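Local coordinates for aminotransferase, class V family protein (Trichomonas vaginalis, PDB 5F8V) that probably catalyses the reversible, pyridoxal 5'-phosphate-dependent transamination between O-phospho-L-serine and 2-oxoglutarate, which in serine biosynthesis runs toward phosphoserine, at residues A[84-89]-A[96-101]; A[166-169]-A[173-176]; A[180-185]-A[211-216]. One frame throughout, in Å; residues are numbered along the deposited sequence.

Contact 1 of 3, residues A[84-89]-A[96-101]; sequences AIPFNF and VDYLCT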
ATOM      1  N   ALA A  84      10.898   9.171  -1.294  1.00 13.88           N
ATOM      2  CA  ALA A  84      10.506  10.061  -0.203  1.00 14.11           C
ATOM      3  C   ALA A  84      11.681  10.536   0.647  1.00 14.28           C
ATOM      4  O   ALA A  84      11.653  11.653   1.153  1.00 14.40           O
ATOM      5  CB  ALA A  84       9.438   9.408   0.670  1.00 14.01           C
ATOM      6  N   ILE A  85      12.718   9.711   0.787  1.00 14.86           N
ATOM      7  CA  ILE A  85      13.870  10.060   1.626  1.00 14.92           C
ATOM      8  C   ILE A  85      14.494  11.422   1.239  1.00 15.09           C
ATOM      9  O   ILE A  85      14.569  12.318   2.091  1.00 15.09           O
ATOM     10  CB  ILE A  85      14.935   8.918   1.675  1.00 15.02           C
ATOM     11  CG1 ILE A  85      14.414   7.689   2.458  1.00 15.13           C
ATOM     12  CG2 ILE A  85      16.260   9.404   2.260  1.00 14.86           C
ATOM     13  CD1 ILE A  85      14.038   7.905   3.915  1.00 15.25           C
ATOM     14  N   PRO A  86      14.935  11.591  -0.028  1.00 15.13           N
ATOM     15  CA  PRO A  86      15.508  12.891  -0.385  1.00 15.09           C
ATOM     16  C   PRO A  86      14.519  14.063  -0.343  1.00 14.92           C
ATOM     17  O   PRO A  86      14.908  15.147   0.089  1.00 15.05           O
ATOM     18  CB  PRO A  86      16.066  12.669  -1.802  1.00 15.17           C
ATOM     19  CG  PRO A  86      15.387  11.445  -2.311  1.00 14.94           C
ATOM     20  CD  PRO A  86      15.129  10.604  -1.102  1.00 15.10           C
ATOM     21  N   PHE A  87      13.272  13.857  -0.767  1.00 14.80           N
ATOM     22  CA  PHE A  87      12.226  14.885  -0.615  1.00 14.49           C
ATOM     23  C   PHE A  87      12.186  15.422   0.813  1.00 14.65           C
ATOM     24  O   PHE A  87      12.134  16.638   1.011  1.00 14.33           O
ATOM     25  CB  PHE A  87      10.828  14.359  -0.968  1.00 14.65           C
ATOM     26  CG  PHE A  87      10.492  14.442  -2.420  1.00 15.08           C
ATOM     27  CD1 PHE A  87      10.322  15.682  -3.040  1.00 15.00           C
ATOM     28  CD2 PHE A  87      10.331  13.283  -3.184  1.00 15.17           C
ATOM     29  CE1 PHE A  87      10.019  15.762  -4.383  1.00 14.95           C
ATOM     30  CE2 PHE A  87      10.022  13.365  -4.532  1.00 15.13           C
ATOM     31  CZ  PHE A  87       9.861  14.606  -5.130  1.00 15.14           C
ATOM     32  N   ASN A  88      12.257  14.505   1.784  1.00 14.50           N
ATOM     33  CA  ASN A  88      12.083  14.813   3.205  1.00 14.56           C
ATOM     34  C   ASN A  88      13.324  15.281   3.967  1.00 15.07           C
ATOM     35  O   ASN A  88      13.188  16.032   4.934  1.00 14.69           O
ATOM     36  CB  ASN A  88      11.491  13.590   3.940  1.00 14.31           C
ATOM     37  CG  ASN A  88       9.992  13.453   3.745  1.00 14.47           C
ATOM     38  OD1 ASN A  88       9.206  14.053   4.482  1.00 14.69           O
ATOM     39  ND2 ASN A  88       9.581  12.640   2.771  1.00 14.22           N
ATOM     40  N   PHE A  89      14.517  14.827   3.571  1.00 15.51           N
ATOM     41  CA  PHE A  89      15.713  14.964   4.425  1.00 15.88           C
ATOM     42  C   PHE A  89      16.947  15.653   3.830  1.00 16.09           C
ATOM     43  O   PHE A  89      17.953  15.797   4.533  1.00 15.91           O
ATOM     44  CB  PHE A  89      16.138  13.587   4.960  1.00 16.08           C
ATOM     45  CG  PHE A  89      15.075  12.880   5.750  1.00 16.18           C
ATOM     46  CD1 PHE A  89      14.512  13.472   6.884  1.00 16.27           C
ATOM     47  CD2 PHE A  89      14.652  11.600   5.386  1.00 16.11           C
ATOM     48  CE1 PHE A  89      13.538  12.809   7.614  1.00 15.79           C
ATOM     49  CE2 PHE A  89      13.683  10.940   6.117  1.00 15.98           C
ATOM     50  CZ  PHE A  89      13.128  11.547   7.233  1.00 15.92           C
ATOM     51  N   VAL A  96      24.294  14.724  -0.642  1.00 19.73           N
ATOM     52  CA  VAL A  96      23.830  13.509   0.026  1.00 19.03           C
ATOM     53  C   VAL A  96      24.798  12.368  -0.267  1.00 18.88           C
ATOM     54  O   VAL A  96      25.313  12.256  -1.385  1.00 18.37           O
ATOM     55  CB  VAL A  96      22.404  13.094  -0.401  1.00 18.48           C
ATOM     56  CG1 VAL A  96      21.377  14.068   0.157  1.00 17.88           C
ATOM     57  CG2 VAL A  96      22.284  12.956  -1.922  1.00 18.50           C
ATOM     58  N   ASP A  97      25.039  11.529   0.743  1.00 18.47           N
ATOM     59  CA  ASP A  97      25.951  10.391   0.615  1.00 17.91           C
ATOM     60  C   ASP A  97      25.193   9.057   0.609  1.00 17.50           C
ATOM     61  O   ASP A  97      24.362   8.791   1.495  1.00 17.32           O
ATOM     62  CB  ASP A  97      27.006  10.426   1.727  1.00 18.06           C
ATOM     63  CG  ASP A  97      28.163  11.414   1.430  1.00 18.43           C
ATOM     64  OD1 ASP A  97      28.414  11.739   0.250  1.00 18.22           O
ATOM     65  OD2 ASP A  97      28.842  11.865   2.378  1.00 18.42           O
ATOM     66  N   TYR A  98      25.495   8.241  -0.405  1.00 16.44           N
ATOM     67  CA  TYR A  98      24.952   6.890  -0.570  1.00 16.20           C
ATOM     68  C   TYR A  98      26.103   5.892  -0.611  1.00 16.41           C
ATOM     69  O   TYR A  98      26.998   6.020  -1.443  1.00 16.46           O
ATOM     70  CB  TYR A  98      24.134   6.813  -1.866  1.00 15.60           C
ATOM     71  CG  TYR A  98      22.761   7.438  -1.736  1.00 15.10           C
ATOM     72  CD1 TYR A  98      21.640   6.646  -1.509  1.00 14.90           C
ATOM     73  CD2 TYR A  98      22.584   8.823  -1.810  1.00 15.15           C
ATOM     74  CE1 TYR A  98      20.384   7.200  -1.368  1.00 15.17           C
ATOM     75  CE2 TYR A  98      21.318   9.392  -1.667  1.00 15.08           C
ATOM     76  CZ  TYR A  98      20.224   8.573  -1.447  1.00 14.95           C
ATOM     77  OH  TYR A  98      18.969   9.093  -1.301  1.00 15.02           O
ATOM     78  N   LEU A  99      26.108   4.929   0.310  1.00 16.72           N
ATOM     79  CA  LEU A  99      27.049   3.806   0.246  1.00 16.65           C
ATOM     80  C   LEU A  99      26.313   2.655  -0.429  1.00 16.63           C
ATOM     81  O   LEU A  99      25.322   2.149   0.105  1.00 16.47           O
ATOM     82  CB  LEU A  99      27.536   3.395   1.631  1.00 16.52           C
ATOM     83  CG  LEU A  99      28.425   2.137   1.686  1.00 16.47           C
ATOM     84  CD1 LEU A  99      29.817   2.411   1.162  1.00 16.41           C
ATOM     85  CD2 LEU A  99      28.488   1.567   3.096  1.00 16.37           C
ATOM     86  N   CYS A 100      26.806   2.247  -1.592  1.00 17.12           N
ATOM     87  CA  CYS A 100      26.178   1.198  -2.391  1.00 17.47           C
ATOM     88  C   CYS A 100      26.939  -0.109  -2.222  1.00 16.90           C
ATOM     89  O   CYS A 100      28.009  -0.289  -2.796  1.00 16.92           O
ATOM     90  CB  CYS A 100      26.128   1.621  -3.859  1.00 18.05           C
ATOM     91  SG  CYS A 100      25.227   3.164  -4.157  1.00 19.93           S
ATOM     92  N   THR A 101      26.397  -1.008  -1.404  1.00 16.32           N
ATOM     93  CA  THR A 101      27.016  -2.306  -1.151  1.00 15.79           C
ATOM     94  C   THR A 101      26.397  -3.438  -1.978  1.00 15.24           C
ATOM     95  O   THR A 101      26.901  -4.555  -1.970  1.00 15.11           O
ATOM     96  CB  THR A 101      26.915  -2.680   0.334  1.00 15.68           C
ATOM     97  OG1 THR A 101      25.540  -2.658   0.738  1.00 15.68           O
ATOM     98  CG2 THR A 101      27.729  -1.697   1.189  1.00 16.13           C
TER
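In the beta-alpha-beta crossover that joins strands 69-75 and 95-98 of the large central sheet, the last turns of helix 78-89 lie over the strand that follows, and Tyr98 reaches across to Pro86 and Ile85. The approach is light and made almost entirely by the phenol end. Tyr98 OH comes within 4.1 Å of Pro86 CD and within 4.5 Å of Ile85 CG2, while the nearest CA atoms, those of Pro86 and Val96, are 8.4 Å apart. With CG anti to its carbonyl carbon (chi1 -78°), Tyr98 projects its ring off the face of the sheet toward the helix, and the pyrrolidine of Pro86 meets it at about a right angle. Val96 CG2 lies at the edge of the same ring, in its plane. The buried hydroxyl has its polar partner elsewhere, in a hydrogen bond to the hydroxyl of Tyr150 on strand 148-154, so the atom that touches the proline is also tied to the neighbouring strand. Cys112 of helix 103-115 packs on both Pro86 and Tyr98.

Pro86 has no N-H for the preceding turn, and the helix kinks there. Asn88 bridges the kink: its ND2 bonds Ala84 O at 2.8 Å. The bond is nearly straight (168°) and arrives above the carbonyl plane; the same oxygen also accepts the backbone N-H of Asn88. ND2 also bonds Met231 O, and OD1 bonds Tyr233 N and Arg234 NH1, which joins the helix end to the start of helix 233-238. A helix laid on a largely parallel sheet, with apolar residues facing the strands, is characteristic of the large domain of fold type I pyridoxal-phosphate enzymes.

Contact 2 of 3, residues A[166-169]-A[173-176]; sequences QFPD and PLII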
ATOM      1  N   GLN A 166      27.414  -3.915  12.677  1.00 22.18           N
ATOM      2  CA  GLN A 166      27.142  -2.705  13.466  1.00 23.29           C
ATOM      3  C   GLN A 166      26.975  -1.507  12.534  1.00 22.40           C
ATOM      4  O   GLN A 166      27.405  -1.562  11.383  1.00 22.17           O
ATOM      5  CB  GLN A 166      28.280  -2.459  14.467  1.00 25.48           C
ATOM      6  CG  GLN A 166      29.612  -2.072  13.834  1.00 26.94           C
ATOM      7  CD  GLN A 166      30.812  -2.422  14.698  1.00 29.73           C
ATOM      8  OE1 GLN A 166      31.502  -1.540  15.214  1.00 30.96           O
ATOM      9  NE2 GLN A 166      31.073  -3.717  14.851  1.00 31.24           N
ATOM     10  N   PHE A 167      26.352  -0.432  13.018  1.00 21.42           N
ATOM     11  CA  PHE A 167      26.159   0.772  12.194  1.00 20.79           C
ATOM     12  C   PHE A 167      27.516   1.395  11.838  1.00 20.56           C
ATOM     13  O   PHE A 167      28.437   1.351  12.649  1.00 19.44           O
ATOM     14  CB  PHE A 167      25.309   1.833  12.911  1.00 20.48           C
ATOM     15  CG  PHE A 167      23.864   1.442  13.156  1.00 20.38           C
ATOM     16  CD1 PHE A 167      23.276   0.305  12.580  1.00 19.72           C
ATOM     17  CD2 PHE A 167      23.070   2.255  13.959  1.00 20.06           C
ATOM     18  CE1 PHE A 167      21.954  -0.008  12.829  1.00 19.88           C
ATOM     19  CE2 PHE A 167      21.742   1.944  14.200  1.00 19.50           C
ATOM     20  CZ  PHE A 167      21.185   0.813  13.639  1.00 19.52           C
ATOM     21  N   PRO A 168      27.644   1.960  10.618  1.00 20.94           N
ATOM     22  CA  PRO A 168      28.852   2.717  10.290  1.00 21.54           C
ATOM     23  C   PRO A 168      29.051   3.940  11.193  1.00 22.28           C
ATOM     24  O   PRO A 168      28.087   4.450  11.780  1.00 21.90           O
ATOM     25  CB  PRO A 168      28.610   3.176   8.848  1.00 21.12           C
ATOM     26  CG  PRO A 168      27.584   2.251   8.307  1.00 21.22           C
ATOM     27  CD  PRO A 168      26.717   1.897   9.475  1.00 20.99           C
ATOM     28  N   ASP A 169      30.305   4.375  11.297  1.00 22.79           N
ATOM     29  CA  ASP A 169      30.680   5.593  12.001  1.00 23.61           C
ATOM     30  C   ASP A 169      30.962   6.689  10.970  1.00 22.17           C
ATOM     31  O   ASP A 169      31.992   6.667  10.295  1.00 21.37           O
ATOM     32  CB  ASP A 169      31.917   5.321  12.867  1.00 25.59           C
ATOM     33  CG  ASP A 169      32.292   6.494  13.757  1.00 27.89           C
ATOM     34  OD1 ASP A 169      31.412   7.331  14.074  1.00 30.59           O
ATOM     35  OD2 ASP A 169      33.474   6.561  14.163  1.00 29.37           O
ATOM     36  N   PRO A 173      23.856  12.022   9.807  1.00 20.18           N
ATOM     37  CA  PRO A 173      22.916  11.030  10.339  1.00 19.87           C
ATOM     38  C   PRO A 173      22.629   9.901   9.346  1.00 18.62           C
ATOM     39  O   PRO A 173      22.600  10.127   8.135  1.00 18.61           O
ATOM     40  CB  PRO A 173      21.647  11.847  10.638  1.00 19.92           C
ATOM     41  CG  PRO A 173      21.811  13.129   9.905  1.00 20.36           C
ATOM     42  CD  PRO A 173      23.284  13.381   9.814  1.00 20.50           C
ATOM     43  N   LEU A 174      22.438   8.699   9.872  1.00 17.56           N
ATOM     44  CA  LEU A 174      22.250   7.505   9.049  1.00 16.40           C
ATOM     45  C   LEU A 174      20.811   7.397   8.591  1.00 15.71           C
ATOM     46  O   LEU A 174      19.875   7.626   9.379  1.00 15.20           O
ATOM     47  CB  LEU A 174      22.606   6.248   9.841  1.00 16.52           C
ATOM     48  CG  LEU A 174      24.049   6.123  10.343  1.00 16.45           C
ATOM     49  CD1 LEU A 174      24.132   5.021  11.387  1.00 16.40           C
ATOM     50  CD2 LEU A 174      25.018   5.866   9.199  1.00 16.44           C
ATOM     51  N   ILE A 175      20.635   7.050   7.321  1.00 14.48           N
ATOM     52  CA  ILE A 175      19.337   6.633   6.809  1.00 13.79           C
ATOM     53  C   ILE A 175      19.512   5.203   6.312  1.00 13.03           C
ATOM     54  O   ILE A 175      20.280   4.969   5.377  1.00 12.58           O
ATOM     55  CB  ILE A 175      18.823   7.552   5.690  1.00 13.44           C
ATOM     56  CG1 ILE A 175      18.628   8.968   6.257  1.00 13.45           C
ATOM     57  CG2 ILE A 175      17.524   6.991   5.123  1.00 13.64           C
ATOM     58  CD1 ILE A 175      17.942   9.951   5.350  1.00 13.11           C
ATOM     59  N   ILE A 176      18.796   4.267   6.939  1.00 11.91           N
ATOM     60  CA  ILE A 176      19.096   2.855   6.818  1.00 11.66           C
ATOM     61  C   ILE A 176      17.914   2.074   6.230  1.00 11.59           C
ATOM     62  O   ILE A 176      16.804   2.086   6.788  1.00 11.57           O
ATOM     63  CB  ILE A 176      19.507   2.234   8.181  1.00 11.43           C
ATOM     64  CG1 ILE A 176      20.451   3.176   8.951  1.00 11.22           C
ATOM     65  CG2 ILE A 176      20.135   0.869   7.967  1.00 11.34           C
ATOM     66  CD1 ILE A 176      21.056   2.597  10.211  1.00 11.22           C
TER
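The loop 166-169 runs in roughly the opposite direction to residues 173-176 and comes nearest at Pro168 and Leu174, whose CA atoms are 8.2 Å apart, a spacing filled by side chains. Phe167 is the centre of the contact. Ile176 sets its CD1 over one face of the ring in a CH-pi contact, 3.8 Å from the centroid and only 11° off the ring normal. The extended end of Ile176 (chi2 -172°) thrusts this methyl outward from the strand, and the side chain crosses the phenyl group at about a right angle. Leu174 CD1 approaches obliquely at the base of the ring, 3.7 Å from Phe167 CB and 4.0 Å from Pro168 O. Its other branch, CD2, faces Pro168 CD at 4.3 Å. CD1 thus lies against both loop residues, while CD2 faces the proline ring alone.

Tyr153 of strand 148-154 packs on Phe167, Pro168 and Ile176, and Val193 and Ile187 also pack on Phe167. The interaction between the segments is made almost wholly by carbon atoms: the loop is held on the strand by ring-face and methyl packing, and its fit depends on shape rather than on directed polar bonds.

Contact 3 of 3, residues A[180-185]-A[211-216]; sequences SNFLSR and VVIIRK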
ATOM      1  N   SER A 180      15.068  -6.089   4.642  1.00 12.86           N
ATOM      2  CA  SER A 180      15.267  -7.535   4.769  1.00 12.91           C
ATOM      3  C   SER A 180      15.848  -8.018   6.103  1.00 12.78           C
ATOM      4  O   SER A 180      16.076  -9.218   6.260  1.00 13.12           O
ATOM      5  CB  SER A 180      16.135  -8.025   3.610  1.00 13.02           C
ATOM      6  OG  SER A 180      17.350  -7.304   3.560  1.00 12.95           O
ATOM      7  N   ASN A 181      16.098  -7.124   7.062  1.00 12.74           N
ATOM      8  CA  ASN A 181      16.512  -7.570   8.406  1.00 12.74           C
ATOM      9  C   ASN A 181      15.815  -6.871   9.591  1.00 12.81           C
ATOM     10  O   ASN A 181      16.263  -6.989  10.740  1.00 12.32           O
ATOM     11  CB  ASN A 181      18.053  -7.548   8.533  1.00 12.59           C
ATOM     12  CG  ASN A 181      18.624  -6.164   8.822  1.00 12.71           C
ATOM     13  OD1 ASN A 181      17.938  -5.153   8.733  1.00 13.06           O
ATOM     14  ND2 ASN A 181      19.905  -6.123   9.166  1.00 13.00           N
ATOM     15  N   PHE A 182      14.703  -6.192   9.315  1.00 13.23           N
ATOM     16  CA  PHE A 182      13.987  -5.432  10.340  1.00 13.58           C
ATOM     17  C   PHE A 182      13.367  -6.392  11.324  1.00 13.67           C
ATOM     18  O   PHE A 182      12.677  -7.326  10.914  1.00 14.27           O
ATOM     19  CB  PHE A 182      12.879  -4.578   9.717  1.00 13.66           C
ATOM     20  CG  PHE A 182      12.312  -3.537  10.639  1.00 13.61           C
ATOM     21  CD1 PHE A 182      10.952  -3.517  10.942  1.00 13.67           C
ATOM     22  CD2 PHE A 182      13.130  -2.553  11.174  1.00 13.53           C
ATOM     23  CE1 PHE A 182      10.425  -2.541  11.783  1.00 13.85           C
ATOM     24  CE2 PHE A 182      12.614  -1.577  12.013  1.00 13.62           C
ATOM     25  CZ  PHE A 182      11.261  -1.569  12.318  1.00 13.75           C
ATOM     26  N   LEU A 183      13.624  -6.159  12.609  1.00 13.66           N
ATOM     27  CA  LEU A 183      13.143  -7.008  13.719  1.00 13.65           C
ATOM     28  C   LEU A 183      13.739  -8.430  13.713  1.00 13.30           C
ATOM     29  O   LEU A 183      13.158  -9.360  14.278  1.00 12.95           O
ATOM     30  CB  LEU A 183      11.607  -7.041  13.780  1.00 13.78           C
ATOM     31  CG  LEU A 183      10.923  -5.667  13.786  1.00 13.95           C
ATOM     32  CD1 LEU A 183       9.458  -5.802  13.423  1.00 14.11           C
ATOM     33  CD2 LEU A 183      11.087  -4.983  15.143  1.00 14.19           C
ATOM     34  N   SER A 184      14.912  -8.577  13.092  1.00 13.49           N
ATOM     35  CA  SER A 184      15.680  -9.816  13.153  1.00 13.55           C
ATOM     36  C   SER A 184      16.729  -9.734  14.253  1.00 13.67           C
ATOM     37  O   SER A 184      17.370 -10.736  14.554  1.00 13.63           O
ATOM     38  CB  SER A 184      16.348 -10.096  11.807  1.00 13.64           C
ATOM     39  OG  SER A 184      17.444  -9.230  11.583  1.00 13.91           O
ATOM     40  N   ARG A 185      16.910  -8.539  14.831  1.00 13.79           N
ATOM     41  CA  ARG A 185      17.851  -8.311  15.922  1.00 14.37           C
ATOM     42  C   ARG A 185      17.610  -6.949  16.597  1.00 14.77           C
ATOM     43  O   ARG A 185      16.917  -6.091  16.037  1.00 14.48           O
ATOM     44  CB  ARG A 185      19.290  -8.377  15.406  1.00 14.31           C
ATOM     45  CG  ARG A 185      19.567  -7.454  14.236  1.00 14.46           C
ATOM     46  CD  ARG A 185      21.015  -7.573  13.818  1.00 14.68           C
ATOM     47  NE  ARG A 185      21.361  -6.633  12.758  1.00 14.76           N
ATOM     48  CZ  ARG A 185      22.453  -6.719  11.991  1.00 15.06           C
ATOM     49  NH1 ARG A 185      23.345  -7.699  12.158  1.00 14.98           N
ATOM     50  NH2 ARG A 185      22.664  -5.807  11.051  1.00 14.95           N
ATOM     51  N   VAL A 211       7.216   0.394   7.353  1.00 13.58           N
ATOM     52  CA  VAL A 211       7.463   1.134   8.581  1.00 13.95           C
ATOM     53  C   VAL A 211       8.539   2.169   8.296  1.00 14.40           C
ATOM     54  O   VAL A 211       9.558   1.851   7.680  1.00 13.77           O
ATOM     55  CB  VAL A 211       7.905   0.191   9.726  1.00 14.11           C
ATOM     56  CG1 VAL A 211       8.637   0.935  10.836  1.00 14.04           C
ATOM     57  CG2 VAL A 211       6.692  -0.545  10.274  1.00 14.12           C
ATOM     58  N   VAL A 212       8.306   3.406   8.746  1.00 15.00           N
ATOM     59  CA  VAL A 212       9.324   4.450   8.706  1.00 15.22           C
ATOM     60  C   VAL A 212       9.485   4.995  10.127  1.00 15.09           C
ATOM     61  O   VAL A 212       8.506   5.402  10.759  1.00 15.32           O
ATOM     62  CB  VAL A 212       8.968   5.583   7.716  1.00 15.70           C
ATOM     63  CG1 VAL A 212      10.185   6.454   7.445  1.00 15.75           C
ATOM     64  CG2 VAL A 212       8.440   5.019   6.402  1.00 15.68           C
ATOM     65  N   ILE A 213      10.717   4.970  10.626  1.00 15.03           N
ATOM     66  CA  ILE A 213      11.052   5.462  11.959  1.00 14.99           C
ATOM     67  C   ILE A 213      11.975   6.649  11.777  1.00 15.07           C
ATOM     68  O   ILE A 213      13.045   6.501  11.181  1.00 14.83           O
ATOM     69  CB  ILE A 213      11.731   4.363  12.803  1.00 15.14           C
ATOM     70  CG1 ILE A 213      10.728   3.235  13.083  1.00 15.16           C
ATOM     71  CG2 ILE A 213      12.287   4.940  14.107  1.00 15.05           C
ATOM     72  CD1 ILE A 213      11.314   2.018  13.773  1.00 15.51           C
ATOM     73  N   ILE A 214      11.572   7.818  12.291  1.00 15.17           N
ATOM     74  CA  ILE A 214      12.251   9.094  11.989  1.00 15.23           C
ATOM     75  C   ILE A 214      12.610   9.867  13.255  1.00 16.06           C
ATOM     76  O   ILE A 214      11.754  10.068  14.120  1.00 15.26           O
ATOM     77  CB  ILE A 214      11.369  10.017  11.111  1.00 14.73           C
ATOM     78  CG1 ILE A 214      10.839   9.259   9.885  1.00 14.47           C
ATOM     79  CG2 ILE A 214      12.150  11.272  10.693  1.00 14.57           C
ATOM     80  CD1 ILE A 214       9.752   9.976   9.113  1.00 14.00           C
ATOM     81  N   ARG A 215      13.866  10.314  13.347  1.00 17.06           N
ATOM     82  CA  ARG A 215      14.313  11.144  14.473  1.00 18.77           C
ATOM     83  C   ARG A 215      13.662  12.531  14.314  1.00 18.76           C
ATOM     84  O   ARG A 215      13.699  13.105  13.226  1.00 17.34           O
ATOM     85  CB  ARG A 215      15.845  11.261  14.479  1.00 20.13           C
ATOM     86  CG  ARG A 215      16.455  11.622  15.831  1.00 21.71           C
ATOM     87  CD  ARG A 215      17.654  12.548  15.682  1.00 23.27           C
ATOM     88  NE  ARG A 215      18.891  11.908  15.263  1.00 25.36           N
ATOM     89  CZ  ARG A 215      19.882  12.503  14.592  1.00 26.02           C
ATOM     90  NH1 ARG A 215      19.823  13.788  14.234  1.00 26.83           N
ATOM     91  NH2 ARG A 215      20.957  11.790  14.269  1.00 27.08           N
ATOM     92  N   LYS A 216      13.071  13.051  15.388  1.00 19.73           N
ATOM     93  CA  LYS A 216      12.197  14.246  15.304  1.00 20.76           C
ATOM     94  C   LYS A 216      12.820  15.528  14.726  1.00 20.58           C
ATOM     95  O   LYS A 216      12.139  16.246  13.991  1.00 20.94           O
ATOM     96  CB  LYS A 216      11.542  14.544  16.665  1.00 21.33           C
ATOM     97  CG  LYS A 216      10.411  13.593  16.988  1.00 21.61           C
ATOM     98  CD  LYS A 216       9.893  13.757  18.403  1.00 22.47           C
ATOM     99  CE  LYS A 216       8.716  12.829  18.633  1.00 23.00           C
ATOM    100  NZ  LYS A 216       8.320  12.776  20.062  1.00 23.80           N
TER
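Phe182, Val211 and Ile213 make this contact, in which a tight turn after strand 174-177 drives an aromatic ring toward strand 209-215. The leading atom is Phe182 CZ, which meets both partners at 3.9 Å: Val211 CG1 and Ile213 CD1. The two methyls approach differently. Ile213 CD1 sits at the ring edge, near its plane, whereas Val211 CG1 comes in obliquely and also lies 4.0 Å from Phe182 CE1. Because CG of Phe182 is swung anti to the backbone N (chi1 -166°), the ring stands out from the turn and spans the gap between backbones whose nearest CA atoms are 9.4 Å apart. Leu183 CD2 lies over one ring face, toward the rim.

The projection is based on a type II beta turn from Asn181 to Ser184, with Phe182 and Leu183 at its corners. Asn181 O accepts both the N and the OG of Ser184 from the same face of its carbonyl plane, the hydroxyl at 2.7 Å. Phe182 O bonds Asn203 ND2, next to Lys202, the residue that carries the pyridoxal phosphate. Leu63 of helix 46-63 packs on Phe182 and Ile213, and Ile196 and Ala198 of strand 193-199 on the ring. Polar bonds hold the turn, both within it and to residues outside such as Asn203, while the meeting with the strand is purely hydrophobic and rests on the CZ end of one phenyl ring.

In the fold
Along the chain the three contacts follow in series, none enclosing or crossing another. Contact 1 closes the short connection from helix 78-89 to strand 95-98, and contact 2 the still shorter loop of three residues that leads into strand 174-177. Contact 3 closes the longest loop, which contains strand 193-199 and the cofactor-bearing Lys202. All three reach the same mixed sheet. Strand residues alternate between its faces: Leu174, Ile176, Val211 and Ile213 serve contacts 2 and 3, whereas Ile175 and Ile214 turn to the helix of contact 1, where Ile175 CD1 meets Ile85 CG2 at 3.6 Å and Ile214 packs on Phe89. Helix and loops are thus joined through the sheet.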